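Local coordinates for large adhesion protein (Lap) involved in biofilm formation (Marinobacter hydrocarbonoclasticus, PDB 6XI3) that forms part of the extending region of a large biofilm adhesin, a row of calcium-binding, Ig-like beta-sandwich repeats that presumably lets it reach its target, at residues Leu30-Asp35 and Gly81-Thr86; Gly125-Ser130 and Gly178-Thr183. One frame throughout, in Å; residues are numbered along the deposited sequence.

Contact 1 (Leu30-Asp35 and Gly81-Thr86). With EDO (1,2-ethanediol), chain K.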
# COMPACT_ATOMS: atom_id res chain seq x y z
N LEU A 30 -23.30 9.13 -66.64
CA LEU A 30 -23.46 7.92 -65.81
C LEU A 30 -23.69 8.37 -64.37
O LEU A 30 -22.97 9.28 -63.91
CB LEU A 30 -22.21 7.04 -65.95
CG LEU A 30 -22.04 5.88 -64.98
CD1 LEU A 30 -23.11 4.84 -65.21
CD2 LEU A 30 -20.66 5.26 -65.19
N THR A 31 -24.65 7.73 -63.69
CA THR A 31 -24.80 7.86 -62.21
C THR A 31 -24.72 6.48 -61.59
O THR A 31 -25.17 5.48 -62.23
CB THR A 31 -26.13 8.52 -61.78
OG1 THR A 31 -27.17 7.60 -62.11
CG2 THR A 31 -26.39 9.86 -62.45
N VAL A 32 -24.31 6.44 -60.33
CA VAL A 32 -24.40 5.20 -59.51
C VAL A 32 -24.90 5.62 -58.12
O VAL A 32 -24.54 6.70 -57.68
CB VAL A 32 -23.05 4.48 -59.49
CG1 VAL A 32 -21.99 5.27 -58.71
CG2 VAL A 32 -23.18 3.06 -58.98
N SER A 33 -25.74 4.80 -57.48
CA SER A 33 -26.15 5.01 -56.08
C SER A 33 -25.94 3.70 -55.35
O SER A 33 -26.13 2.66 -55.97
CB SER A 33 -27.57 5.51 -55.91
OG SER A 33 -28.46 4.64 -56.55
N LEU A 34 -25.52 3.80 -54.09
CA LEU A 34 -25.48 2.66 -53.16
C LEU A 34 -26.81 2.68 -52.40
O LEU A 34 -26.99 3.56 -51.57
CB LEU A 34 -24.26 2.82 -52.27
CG LEU A 34 -24.10 1.79 -51.16
CD1 LEU A 34 -23.93 0.38 -51.72
CD2 LEU A 34 -22.93 2.17 -50.29
N ASP A 35 -27.75 1.82 -52.76
CA ASP A 35 -29.14 1.90 -52.26
C ASP A 35 -29.24 1.29 -50.88
O ASP A 35 -29.97 1.84 -50.06
CB ASP A 35 -30.09 1.22 -53.21
CG ASP A 35 -30.02 1.91 -54.56
OD1 ASP A 35 -29.97 3.15 -54.57
OD2 ASP A 35 -30.02 1.21 -55.56
N GLY A 81 -31.75 2.64 -70.14
CA GLY A 81 -30.49 3.27 -69.74
C GLY A 81 -30.16 2.97 -68.29
O GLY A 81 -29.08 3.40 -67.85
N SER A 82 -31.02 2.24 -67.57
CA SER A 82 -30.81 2.00 -66.12
C SER A 82 -30.05 0.69 -65.95
O SER A 82 -29.98 -0.13 -66.89
CB SER A 82 -32.11 2.01 -65.34
OG SER A 82 -32.88 0.89 -65.70
N TYR A 83 -29.50 0.48 -64.76
CA TYR A 83 -28.78 -0.76 -64.41
C TYR A 83 -28.95 -0.94 -62.91
O TYR A 83 -29.21 0.04 -62.24
CB TYR A 83 -27.31 -0.71 -64.85
CG TYR A 83 -26.45 0.30 -64.14
CD1 TYR A 83 -26.42 1.61 -64.55
CD2 TYR A 83 -25.62 -0.08 -63.11
CE1 TYR A 83 -25.61 2.53 -63.92
CE2 TYR A 83 -24.83 0.83 -62.45
CZ TYR A 83 -24.84 2.14 -62.85
OH TYR A 83 -24.05 3.06 -62.23
N SER A 84 -28.85 -2.17 -62.44
CA SER A 84 -28.81 -2.44 -60.98
C SER A 84 -28.15 -3.78 -60.69
O SER A 84 -28.02 -4.60 -61.57
CB SER A 84 -30.19 -2.39 -60.41
OG SER A 84 -30.88 -3.50 -60.91
N LEU A 85 -27.65 -3.92 -59.46
CA LEU A 85 -27.12 -5.20 -58.92
C LEU A 85 -27.71 -5.33 -57.50
O LEU A 85 -27.74 -4.32 -56.81
CB LEU A 85 -25.59 -5.18 -58.90
CG LEU A 85 -24.89 -5.23 -60.25
CD1 LEU A 85 -23.37 -5.28 -60.10
CD2 LEU A 85 -25.34 -6.43 -61.08
N THR A 86 -28.20 -6.51 -57.15
CA THR A 86 -28.81 -6.84 -55.82
C THR A 86 -27.96 -7.93 -55.17
O THR A 86 -27.57 -8.85 -55.89
CB THR A 86 -30.26 -7.30 -56.00
OG1 THR A 86 -31.00 -6.22 -56.57
CG2 THR A 86 -30.93 -7.72 -54.70
C1 EDO K . -23.72 9.40 -55.71
O1 EDO K . -24.77 8.74 -55.00
C2 EDO K . -23.55 8.94 -57.14
O2 EDO K . -24.48 9.50 -58.07

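Contact 2 (Gly125-Ser130 and Gly178-Thr183)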
# COMPACT_ATOMS: atom_id res chain seq x y z
N GLY A 125 -17.18 -4.12 -32.72
CA GLY A 125 -15.84 -3.83 -32.19
C GLY A 125 -15.74 -4.32 -30.75
O GLY A 125 -16.75 -4.20 -30.02
N ASP A 126 -14.59 -4.87 -30.38
CA ASP A 126 -14.38 -5.39 -29.00
C ASP A 126 -12.89 -5.36 -28.70
O ASP A 126 -12.08 -5.40 -29.65
CB ASP A 126 -14.99 -6.79 -28.85
CG ASP A 126 -15.30 -7.21 -27.42
OD1 ASP A 126 -15.53 -6.33 -26.59
OD2 ASP A 126 -15.32 -8.42 -27.15
N LEU A 127 -12.52 -5.30 -27.42
CA LEU A 127 -11.10 -5.45 -27.02
C LEU A 127 -11.09 -6.22 -25.70
O LEU A 127 -12.00 -5.99 -24.92
CB LEU A 127 -10.47 -4.05 -26.89
CG LEU A 127 -8.99 -4.04 -26.47
CD1 LEU A 127 -8.26 -2.85 -27.08
CD2 LEU A 127 -8.85 -4.01 -24.95
N THR A 128 -10.10 -7.09 -25.52
CA THR A 128 -9.79 -7.75 -24.24
C THR A 128 -8.35 -7.38 -23.88
O THR A 128 -7.54 -7.13 -24.82
CB THR A 128 -9.99 -9.28 -24.30
OG1 THR A 128 -8.96 -9.84 -25.12
CG2 THR A 128 -11.36 -9.68 -24.80
N VAL A 129 -8.07 -7.29 -22.59
CA VAL A 129 -6.67 -7.23 -22.09
C VAL A 129 -6.54 -8.19 -20.91
O VAL A 129 -7.50 -8.35 -20.16
CB VAL A 129 -6.26 -5.82 -21.69
CG1 VAL A 129 -7.00 -5.34 -20.45
CG2 VAL A 129 -4.75 -5.79 -21.49
N SER A 130 -5.39 -8.83 -20.78
CA SER A 130 -5.18 -9.80 -19.69
C SER A 130 -3.72 -9.74 -19.23
O SER A 130 -2.81 -9.61 -20.09
CB SER A 130 -5.65 -11.17 -20.08
OG SER A 130 -4.59 -11.97 -20.54
N GLY A 178 -5.51 -9.58 -35.00
CA GLY A 178 -6.13 -8.64 -34.06
C GLY A 178 -5.58 -8.75 -32.64
O GLY A 178 -6.10 -8.04 -31.76
N SER A 179 -4.57 -9.61 -32.41
CA SER A 179 -3.93 -9.79 -31.08
C SER A 179 -2.83 -8.74 -30.88
O SER A 179 -2.35 -8.12 -31.85
CB SER A 179 -3.40 -11.19 -30.89
OG SER A 179 -2.26 -11.42 -31.68
N TYR A 180 -2.50 -8.47 -29.62
CA TYR A 180 -1.41 -7.54 -29.23
C TYR A 180 -0.84 -8.08 -27.92
O TYR A 180 -1.54 -8.89 -27.23
CB TYR A 180 -1.93 -6.11 -29.10
CG TYR A 180 -2.88 -5.92 -27.95
CD1 TYR A 180 -2.42 -5.60 -26.67
CD2 TYR A 180 -4.25 -6.07 -28.13
CE1 TYR A 180 -3.29 -5.44 -25.61
CE2 TYR A 180 -5.14 -5.91 -27.07
CZ TYR A 180 -4.65 -5.63 -25.81
OH TYR A 180 -5.54 -5.44 -24.79
N SER A 181 0.41 -7.75 -27.66
CA SER A 181 1.14 -8.22 -26.46
C SER A 181 2.31 -7.28 -26.16
O SER A 181 2.78 -6.61 -27.09
CB SER A 181 1.62 -9.63 -26.63
OG SER A 181 2.71 -9.64 -27.52
N LEU A 182 2.68 -7.21 -24.88
CA LEU A 182 3.92 -6.56 -24.43
C LEU A 182 4.59 -7.48 -23.41
O LEU A 182 3.87 -8.14 -22.60
CB LEU A 182 3.60 -5.22 -23.77
CG LEU A 182 3.09 -4.13 -24.70
CD1 LEU A 182 2.71 -2.92 -23.87
CD2 LEU A 182 4.14 -3.75 -25.75
N THR A 183 5.90 -7.49 -23.44
CA THR A 183 6.77 -8.33 -22.59
C THR A 183 7.67 -7.39 -21.81
O THR A 183 8.16 -6.43 -22.41
CB THR A 183 7.54 -9.34 -23.44
OG1 THR A 183 6.49 -9.94 -24.18
CG2 THR A 183 8.27 -10.38 -22.62

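Contact 1 (Leu30-Asp35 and Gly81-Thr86)
The ring of Y83 overlaps the side chain of L30, with V32 on the other side against the hydroxyl end, and its hydroxyl ends at the backbone between them. Strands 29-38 and 82-89 are the two outer strands of a three-stranded antiparallel sheet in an Ig-like beta-sandwich. Their segments 30-35 and 82-86 run in roughly the same direction, 28° apart, with axes 8.9 Å from each other and strand 43-51 between them, a gap that a long side chain is well suited to bridge. Tyrosine fits this task: with CG between the backbone N and the carbonyl carbon (chi1 66°), the ring spans the middle strand on the core side of the sheet. Its backbone partner on that strand is G48, which, lacking a side chain, probably leaves the path of the ring open.

At the far end, Y83 OH donates a hydrogen bond of 2.7 Å to T31 O. The acceptor sits at the ring edge, while the donor is tilted 30° from the carbonyl plane; a buried phenol thereby gains a partner that depends on no other side chain. The side chains of L30 and Y83 cross at about a right angle, L30 CD1 lying 3.6 Å from Y83 CE1. V32 is beta-branched, which suits a strand, and places CB 3.2 Å from Y83 OH. The cluster packs against the facing sheet, where Y83 and V32 both touch the small A102. T31 faces outward instead, and its OG1 bonds to T49 OG1 on the middle strand. V32 N is held by D114 OD2, linking this outer strand to strand 111-120 of the facing sheet. Further along, S33 OG donates to D35 OD1 over 2.9 Å, reaching the carboxylate oxygen on its syn side.

Contact 2 (Gly125-Ser130 and Gly178-Thr183)
Y180 carries its ring off strand 180-186 with CG set between the backbone N and the carbonyl carbon (chi1 68°), while V129 turns CG2 anti to its own N, which puts V129 CG2 3.4 Å from Y180 OH. The hydroxyl, Y180 OH, donates to T128 O at 2.6 Å, with a C=O...donor angle of 127° and the donor tilted 25° from the carbonyl plane. Around the phenol oxygen, V129 CB comes within 3.2 Å of Y180 OH; V129 CG2 lies at the ring edge, near its plane. The side chains of L127 and Y180 cross at about a right angle, and L127 CD2 is 3.6 Å from Y180 OH.

In this Ig-like beta-sandwich the tyrosine bridges the two outer strands of a three-stranded sheet, passing across strand 140-148, where its backbone partner is G145, whose lack of a side chain probably leaves room for the ring. A199 of the facing sheet touches L127, V129 and Y180, consistent with a small residue at a place where three larger ones converge. T128, directed outward, bonds through OG1 to T146 OG1. V129 N is held by D211 OD2 from strand 208-217.

From the N terminus, strand 29-38 opens contact 1, which closes a 45-residue loop when strand 82-89 arrives; the loop includes the middle strand 43-51 and strands 58-64 and 70-76 of the facing sheet. Strands 96-105 and 111-120 then complete the first sandwich. The chain next passes a calcium ion bound by D95, D121, T123, D149 and N205, which brings together residues from both domains. Strand 126-135 opens contact 2, closed, after 47 intervening residues, where the chain enters strand 180-186. The two contacts are in series, neither nesting nor crossing, with centres 41 Å apart and nearest atoms about 20 Å apart. Each ties together the outer strands of one sheet in its own sandwich.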